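Local coordinates for protein pectate lyase (Bacillus, PDB 3VMV) that probably cleaves polygalacturonate by beta-elimination and is a family 1 polysaccharide lyase built as a parallel beta-helix, at residues D215-N220 / F240-Y245; W277-N282 / L292-N297; N220-D225 / Q311-V316. All blocks are in the same frame, centred on the assembly; numbering follows the deposited sequence.

Contact 1. Residues D215-N220 / F240-Y245; sequences DVHMFN and FVENNY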
# COMPACT_ATOMS: atom_id res chain seq x y z
N ASP A 215 13.57 0.08 4.72
CA ASP A 215 13.82 1.41 4.15
C ASP A 215 12.64 1.80 3.25
O ASP A 215 12.20 1.04 2.34
CB ASP A 215 15.10 1.38 3.32
CG ASP A 215 16.37 1.21 4.19
OD1 ASP A 215 16.30 1.51 5.39
OD2 ASP A 215 17.40 0.74 3.66
N VAL A 216 12.14 3.01 3.52
CA VAL A 216 10.92 3.52 2.90
C VAL A 216 11.09 5.00 2.55
O VAL A 216 11.70 5.75 3.32
CB VAL A 216 9.76 3.37 3.89
CG1 VAL A 216 8.50 3.98 3.36
CG2 VAL A 216 9.56 1.90 4.24
N HIS A 217 10.60 5.41 1.38
CA HIS A 217 10.55 6.82 0.99
C HIS A 217 9.09 7.22 0.88
O HIS A 217 8.35 6.57 0.15
CB HIS A 217 11.28 6.96 -0.33
CG HIS A 217 11.40 8.36 -0.88
ND1 HIS A 217 11.59 8.56 -2.23
CD2 HIS A 217 11.42 9.58 -0.30
CE1 HIS A 217 11.74 9.86 -2.45
NE2 HIS A 217 11.62 10.50 -1.30
N MET A 218 8.69 8.26 1.60
CA MET A 218 7.36 8.84 1.45
C MET A 218 7.50 10.28 1.00
O MET A 218 8.06 11.10 1.75
CB MET A 218 6.61 8.80 2.77
CG MET A 218 6.59 7.41 3.38
SD MET A 218 5.42 7.28 4.76
CE MET A 218 3.84 7.19 3.93
N PHE A 219 7.05 10.55 -0.23
CA PHE A 219 7.08 11.94 -0.70
C PHE A 219 5.79 12.39 -1.34
O PHE A 219 5.09 11.61 -2.00
CB PHE A 219 8.30 12.21 -1.63
CG PHE A 219 8.27 11.49 -2.98
CD1 PHE A 219 7.83 12.16 -4.13
CD2 PHE A 219 8.73 10.19 -3.10
CE1 PHE A 219 7.85 11.56 -5.38
CE2 PHE A 219 8.73 9.55 -4.37
CZ PHE A 219 8.30 10.24 -5.51
N ASN A 220 5.46 13.67 -1.13
CA ASN A 220 4.34 14.28 -1.86
C ASN A 220 3.02 13.60 -1.56
O ASN A 220 2.14 13.64 -2.42
CB ASN A 220 4.59 14.31 -3.38
CG ASN A 220 5.64 15.36 -3.80
OD1 ASN A 220 6.09 16.25 -3.00
ND2 ASN A 220 6.04 15.26 -5.02
N PHE A 240 12.48 8.16 4.79
CA PHE A 240 12.70 9.54 4.31
C PHE A 240 11.34 10.17 4.05
O PHE A 240 10.62 9.71 3.15
CB PHE A 240 13.61 9.51 3.07
CG PHE A 240 13.91 10.89 2.49
CD1 PHE A 240 14.07 11.98 3.34
CD2 PHE A 240 14.13 11.05 1.13
CE1 PHE A 240 14.41 13.23 2.83
CE2 PHE A 240 14.44 12.31 0.61
CZ PHE A 240 14.59 13.39 1.45
N VAL A 241 10.98 11.16 4.86
CA VAL A 241 9.66 11.82 4.82
C VAL A 241 9.89 13.16 4.20
O VAL A 241 10.40 14.06 4.84
CB VAL A 241 9.10 11.94 6.21
CG1 VAL A 241 7.68 12.53 6.22
CG2 VAL A 241 9.15 10.56 6.91
N GLU A 242 9.51 13.27 2.92
CA GLU A 242 9.94 14.42 2.09
C GLU A 242 8.77 15.11 1.41
O GLU A 242 8.00 14.51 0.64
CB GLU A 242 10.90 13.86 1.02
CG GLU A 242 11.48 14.92 0.10
CD GLU A 242 12.30 14.32 -1.05
OE1 GLU A 242 11.98 13.18 -1.44
OE2 GLU A 242 13.19 15.05 -1.56
N ASN A 243 8.65 16.41 1.68
CA ASN A 243 7.68 17.24 0.96
C ASN A 243 6.27 16.68 0.98
O ASN A 243 5.57 16.62 -0.04
CB ASN A 243 8.14 17.51 -0.49
CG ASN A 243 9.41 18.34 -0.56
OD1 ASN A 243 10.20 18.47 0.41
ND2 ASN A 243 9.64 18.92 -1.75
N ASN A 244 5.84 16.25 2.16
CA ASN A 244 4.46 15.86 2.37
C ASN A 244 3.68 16.95 3.05
O ASN A 244 4.27 17.78 3.73
CB ASN A 244 4.37 14.60 3.25
CG ASN A 244 5.13 13.41 2.70
OD1 ASN A 244 4.61 12.66 1.87
ND2 ASN A 244 6.35 13.21 3.17
N TYR A 245 2.36 16.91 2.89
CA TYR A 245 1.47 17.87 3.53
C TYR A 245 0.65 17.16 4.60
O TYR A 245 0.03 16.14 4.28
CB TYR A 245 0.56 18.53 2.47
CG TYR A 245 -0.07 19.79 2.94
CD1 TYR A 245 0.57 20.98 2.65
CD2 TYR A 245 -1.26 19.81 3.65
CE1 TYR A 245 0.09 22.16 3.05
CE2 TYR A 245 -1.77 21.10 4.09
CZ TYR A 245 -1.05 22.21 3.76
OH TYR A 245 -1.41 23.49 4.12
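The imidazole of His217 and the phenyl ring of Phe240 lie side by side with planes only 8° apart, yet slid so far that they barely overlap: His217 CD2 meets Phe240 CD2 at 3.4 Å. One face of the imidazole takes Phe219 CD2, offset toward the rim, and one face of the phenyl ring takes Glu242 CB. At the imidazole edge, in plane, sits Phe240 O. Also in that plane, NE2 of His217 donates to OE1 of Glu242 (2.7 Å), a His-carboxylate bond. It is reached because both side chains leave with CG anti to the backbone N (His217 chi1 -177°) and the glutamate continues fully extended. ND1 of His217 goes to Tyr302, so both ring nitrogens are tied and the imidazole's rotation is fixed.

Underneath, strands 215-219 and 238-242 run parallel, with Val216 O, Phe240 O and Met218 O each accepting a backbone N-H across the gap; Asn220 N continues the series to Glu242 O at 3.2 Å. Met218 O is gripped twice: by Glu242 N at 2.9 Å and by Asn244 ND2 at 3.1 Å, the amide coming from above the carbonyl plane. OD1 of Asn244 accepts from Asn221 N. Losing this amide to an alanine here would probably leave Asn221 N without its acceptor and strip Met218 O of its second donor. Asn244, with Asn221 on one side and Asn282 on the other, forms an asparagine ladder, the stack of asparagines running along one turn of the pectate lyase parallel beta-helix.

Contact 2. Residues W277-N282 / L292-N297; sequences WNLRGN and LNSTTN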
# COMPACT_ATOMS: atom_id res chain seq x y z
N TRP A 277 14.00 8.36 11.05
CA TRP A 277 13.26 9.17 10.04
C TRP A 277 14.14 10.32 9.62
O TRP A 277 14.86 10.93 10.45
CB TRP A 277 11.91 9.69 10.59
CG TRP A 277 11.99 10.14 12.06
CD1 TRP A 277 12.34 11.38 12.55
CD2 TRP A 277 11.71 9.32 13.21
NE1 TRP A 277 12.29 11.39 13.92
CE2 TRP A 277 11.93 10.13 14.36
CE3 TRP A 277 11.34 7.98 13.37
CZ2 TRP A 277 11.76 9.64 15.66
CZ3 TRP A 277 11.16 7.48 14.67
CH2 TRP A 277 11.38 8.31 15.80
N ASN A 278 14.10 10.63 8.34
CA ASN A 278 14.81 11.79 7.81
C ASN A 278 13.70 12.73 7.31
O ASN A 278 12.90 12.32 6.46
CB ASN A 278 15.72 11.32 6.69
CG ASN A 278 16.49 12.45 6.07
OD1 ASN A 278 16.45 13.58 6.56
ND2 ASN A 278 17.22 12.15 4.99
N LEU A 279 13.63 13.94 7.84
CA LEU A 279 12.52 14.84 7.55
C LEU A 279 13.05 16.00 6.72
O LEU A 279 14.00 16.68 7.11
CB LEU A 279 11.94 15.39 8.86
CG LEU A 279 11.65 14.30 9.92
CD1 LEU A 279 11.07 14.90 11.22
CD2 LEU A 279 10.73 13.23 9.41
N ARG A 280 12.39 16.26 5.59
CA ARG A 280 12.74 17.44 4.81
C ARG A 280 11.52 18.00 4.09
O ARG A 280 10.77 17.25 3.43
CB ARG A 280 13.78 17.01 3.79
CG ARG A 280 14.21 18.05 2.82
CD ARG A 280 15.35 17.44 1.98
NE ARG A 280 15.77 18.27 0.85
CZ ARG A 280 16.62 19.28 0.93
NH1 ARG A 280 17.15 19.62 2.10
NH2 ARG A 280 16.94 19.97 -0.16
N GLY A 281 11.30 19.31 4.20
CA GLY A 281 10.31 19.93 3.33
C GLY A 281 8.85 19.67 3.60
O GLY A 281 8.01 20.07 2.80
N ASN A 282 8.55 19.06 4.75
CA ASN A 282 7.15 18.80 5.07
C ASN A 282 6.42 20.05 5.56
O ASN A 282 7.04 20.97 6.09
CB ASN A 282 7.05 17.69 6.11
CG ASN A 282 7.67 16.39 5.61
OD1 ASN A 282 7.12 15.75 4.72
ND2 ASN A 282 8.82 16.01 6.18
N LEU A 292 10.11 17.25 16.79
CA LEU A 292 10.80 16.34 15.84
C LEU A 292 12.20 16.80 15.40
O LEU A 292 12.45 18.01 15.18
CB LEU A 292 9.95 16.16 14.59
CG LEU A 292 8.64 15.47 14.87
CD1 LEU A 292 7.75 15.53 13.59
CD2 LEU A 292 8.89 14.03 15.30
N ASN A 293 13.10 15.82 15.29
CA ASN A 293 14.42 15.98 14.72
C ASN A 293 14.62 14.86 13.72
O ASN A 293 14.04 13.79 13.89
CB ASN A 293 15.51 15.79 15.81
CG ASN A 293 15.41 16.78 16.98
OD1 ASN A 293 15.56 17.97 16.79
ND2 ASN A 293 15.16 16.28 18.19
N SER A 294 15.40 15.10 12.66
CA SER A 294 15.82 14.01 11.79
C SER A 294 16.81 13.13 12.52
O SER A 294 17.73 13.60 13.17
CB SER A 294 16.46 14.52 10.49
OG SER A 294 15.51 15.13 9.63
N THR A 295 16.57 11.83 12.45
CA THR A 295 17.41 10.89 13.17
C THR A 295 18.20 9.97 12.23
O THR A 295 18.89 9.08 12.69
CB THR A 295 16.57 10.03 14.19
OG1 THR A 295 15.66 9.16 13.48
CG2 THR A 295 15.78 10.95 15.12
N THR A 296 18.03 10.13 10.91
CA THR A 296 18.87 9.44 9.94
C THR A 296 19.07 10.36 8.73
O THR A 296 18.23 11.24 8.49
CB THR A 296 18.27 8.06 9.49
OG1 THR A 296 19.14 7.46 8.51
CG2 THR A 296 16.86 8.17 8.86
N ASN A 297 20.17 10.13 8.01
CA ASN A 297 20.44 10.80 6.73
C ASN A 297 19.95 9.98 5.54
O ASN A 297 20.18 10.38 4.38
CB ASN A 297 21.93 11.03 6.54
CG ASN A 297 22.54 11.90 7.60
OD1 ASN A 297 23.56 11.54 8.22
ND2 ASN A 297 21.93 13.05 7.83
O HOH W 1 12.53 13.14 16.66
O HOH W 2 19.06 14.17 7.76
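Trp277 lays its indole under the hydroxyl of Thr295, whose OG1 stands 3.8 Å above one ring face, offset toward the rim. Here an irregular chain of residues 292-297 covers strand 276-280, a late strand of the parallel beta-helix, on the protein surface. The indole is brought there by a chi1 of 39°, which sets CG between the backbone N and the carbonyl carbon. The same OG1 accepts from Trp277 N at 3.0 Å, and Trp277 O takes Thr295 N (2.8 Å) nearly head-on while Thr296 N approaches from above the carbonyl plane. Both backbone polar atoms of the tryptophan are thus satisfied by the covering chain. NE1 makes a weak bond to Asn293 O near the ring plane and shares a water with Asn293 N. Phe260 meets the indole almost perpendicularly.

Two residues further along the strand, Leu279 N donates to Ser294 OG at 2.9 Å in a nearly straight bond, the serine standing in for a strand neighbour. Leu279 adds an apolar touch, CD1 against Leu292 CB, the two side chains crossing at about a right angle over Val265. Asn278 gives its ND2 to Phe298 O, while a second water donates to Asn278 OD1 at 2.9 Å and accepts from Asn297 ND2.

Contact 3. Residues N220-D225 / Q311-V316; sequences NNYFKD and QAKSSV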
# COMPACT_ATOMS: atom_id res chain seq x y z
N ASN A 220 5.46 13.67 -1.13
CA ASN A 220 4.34 14.28 -1.86
C ASN A 220 3.02 13.60 -1.56
O ASN A 220 2.14 13.64 -2.42
CB ASN A 220 4.59 14.31 -3.38
CG ASN A 220 5.64 15.36 -3.80
OD1 ASN A 220 6.09 16.25 -3.00
ND2 ASN A 220 6.04 15.26 -5.02
N ASN A 221 2.89 13.04 -0.36
CA ASN A 221 1.56 12.57 0.09
C ASN A 221 0.82 13.65 0.87
O ASN A 221 1.45 14.61 1.36
CB ASN A 221 1.69 11.32 0.97
CG ASN A 221 2.48 10.22 0.32
OD1 ASN A 221 1.99 9.49 -0.55
ND2 ASN A 221 3.74 10.10 0.73
N TYR A 222 -0.51 13.50 0.96
CA TYR A 222 -1.39 14.40 1.68
C TYR A 222 -2.04 13.60 2.78
O TYR A 222 -2.83 12.71 2.49
CB TYR A 222 -2.43 14.96 0.70
CG TYR A 222 -3.47 15.94 1.21
CD1 TYR A 222 -3.39 16.47 2.48
CD2 TYR A 222 -4.45 16.38 0.35
CE1 TYR A 222 -4.39 17.39 2.90
CE2 TYR A 222 -5.43 17.28 0.77
CZ TYR A 222 -5.36 17.79 2.03
OH TYR A 222 -6.33 18.69 2.38
N PHE A 223 -1.62 13.87 4.02
CA PHE A 223 -2.14 13.21 5.23
C PHE A 223 -3.14 14.16 5.86
O PHE A 223 -2.83 15.35 6.06
CB PHE A 223 -1.02 13.02 6.23
CG PHE A 223 0.11 12.07 5.82
CD1 PHE A 223 0.20 10.81 6.41
CD2 PHE A 223 1.11 12.46 4.92
CE1 PHE A 223 1.28 9.97 6.18
CE2 PHE A 223 2.19 11.63 4.66
CZ PHE A 223 2.28 10.35 5.27
N LYS A 224 -4.34 13.67 6.21
CA LYS A 224 -5.39 14.56 6.72
C LYS A 224 -6.24 13.81 7.72
O LYS A 224 -6.68 12.68 7.46
CB LYS A 224 -6.29 15.01 5.56
CG LYS A 224 -7.36 16.01 5.96
CD LYS A 224 -8.07 16.53 4.69
CE LYS A 224 -8.97 17.70 5.03
NZ LYS A 224 -10.02 17.32 6.00
N ASP A 225 -6.49 14.45 8.86
CA ASP A 225 -7.48 13.93 9.81
C ASP A 225 -7.12 12.51 10.23
O ASP A 225 -7.89 11.57 10.09
CB ASP A 225 -8.89 14.03 9.24
CG ASP A 225 -9.37 15.49 9.12
OD1 ASP A 225 -8.78 16.40 9.73
OD2 ASP A 225 -10.40 15.69 8.45
N GLN A 311 2.33 22.00 -3.71
CA GLN A 311 1.98 21.57 -5.06
C GLN A 311 1.48 20.14 -5.00
O GLN A 311 0.52 19.79 -5.71
CB GLN A 311 3.23 21.61 -5.93
CG GLN A 311 3.66 23.03 -6.30
CD GLN A 311 5.12 23.12 -6.77
OE1 GLN A 311 5.88 22.14 -6.75
NE2 GLN A 311 5.52 24.32 -7.20
N ALA A 312 2.12 19.31 -4.19
CA ALA A 312 1.65 17.95 -4.07
C ALA A 312 0.24 17.86 -3.51
O ALA A 312 -0.56 17.04 -3.98
CB ALA A 312 2.61 17.14 -3.23
N LYS A 313 -0.05 18.68 -2.51
CA LYS A 313 -1.40 18.64 -1.95
C LYS A 313 -2.44 18.87 -3.06
O LYS A 313 -3.41 18.12 -3.15
CB LYS A 313 -1.51 19.70 -0.86
CG LYS A 313 -2.94 19.92 -0.34
CD LYS A 313 -2.94 21.13 0.56
CE LYS A 313 -4.30 21.35 1.22
NZ LYS A 313 -5.25 21.93 0.24
N SER A 314 -2.23 19.88 -3.89
CA SER A 314 -3.19 20.12 -4.97
C SER A 314 -3.21 19.01 -6.03
O SER A 314 -4.29 18.63 -6.51
CB SER A 314 -2.92 21.47 -5.61
OG SER A 314 -1.61 21.54 -6.11
N SER A 315 -2.06 18.44 -6.35
CA SER A 315 -2.03 17.33 -7.33
C SER A 315 -2.77 16.11 -6.81
O SER A 315 -3.49 15.47 -7.58
CB SER A 315 -0.59 16.96 -7.70
OG SER A 315 -0.01 18.02 -8.46
N VAL A 316 -2.58 15.80 -5.54
CA VAL A 316 -3.25 14.64 -4.93
C VAL A 316 -4.75 14.89 -4.90
O VAL A 316 -5.53 13.98 -5.24
CB VAL A 316 -2.69 14.41 -3.53
CG1 VAL A 316 -3.55 13.34 -2.77
CG2 VAL A 316 -1.24 13.90 -3.64
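Tyr222 rises from its strand toward helix 309-319, and its side chain meets that helix from CB to OH along one side of the ring. CB lies 4.0 Å from Val316 CG1, a methyl that also sits at the ring edge, near its plane. With CG anti to the backbone N (chi1 -180°), the ring is sent straight out alongside the helix. There Lys313 passes obliquely over one face: its CG is 3.9 Å from the ring centroid and 16° off the normal, a CH-pi contact lying above the CD2 and CE2 side of the ring. Further out, CZ faces Lys313 CE, and at the tip OH meets that same CE at 3.5 Å. The lysine's methylenes thus cross the tyrosine obliquely, CG over the ring and CE by the hydroxyl, while its ammonium turns at the last torsion to a salt bridge with Glu317, one helical turn on. Tyr200, from the neighbouring turn, also meets the tyrosine ring, with planes inclined at about 55°.

Closer to the start of the strand, Ala312 presses its methyl onto Asn220, CB to CB at 3.5 Å. So small a side chain probably allows the helix to approach the turn this closely. Val316 uses its other methyl, CG2, against Asn220 O at 3.6 Å, so Val316 touches both Asn220 and Tyr222. The joint between the two segments is thus made of van der Waals and CH-pi contacts. Phe223 points to the opposite side of the strand from Tyr222, stacking on Phe246 and meeting Phe201. This split, an aromatic stack within and a helix of the C-terminal region packed on the outer surface, fits the parallel beta-helix of the pectate lyase family.

Overall arrangement
The three contacts draw on successive turns of the parallel beta-helix, and contact 1 lies on the same side of the chain's centre as each of the other two. Contacts 1 and 2 are 10 Å apart between centres and adjoin through neighbouring strands 238-242 and 276-280. Contact 1 closes before contact 2 opens along the chain. Contact 3, with its centre about 11 Å from that of contact 1, shares Asn220 with it, where strand 215-219 turns into strand 222-226; their segments alternate in sequence. In sequence, both segments of contact 2 fall between those of contact 3, but the centres are some 18 Å apart and the two do not touch. Contact 1 pairs two coils; in contacts 2 and 3 later chain folds back as loop, then helix 309-319.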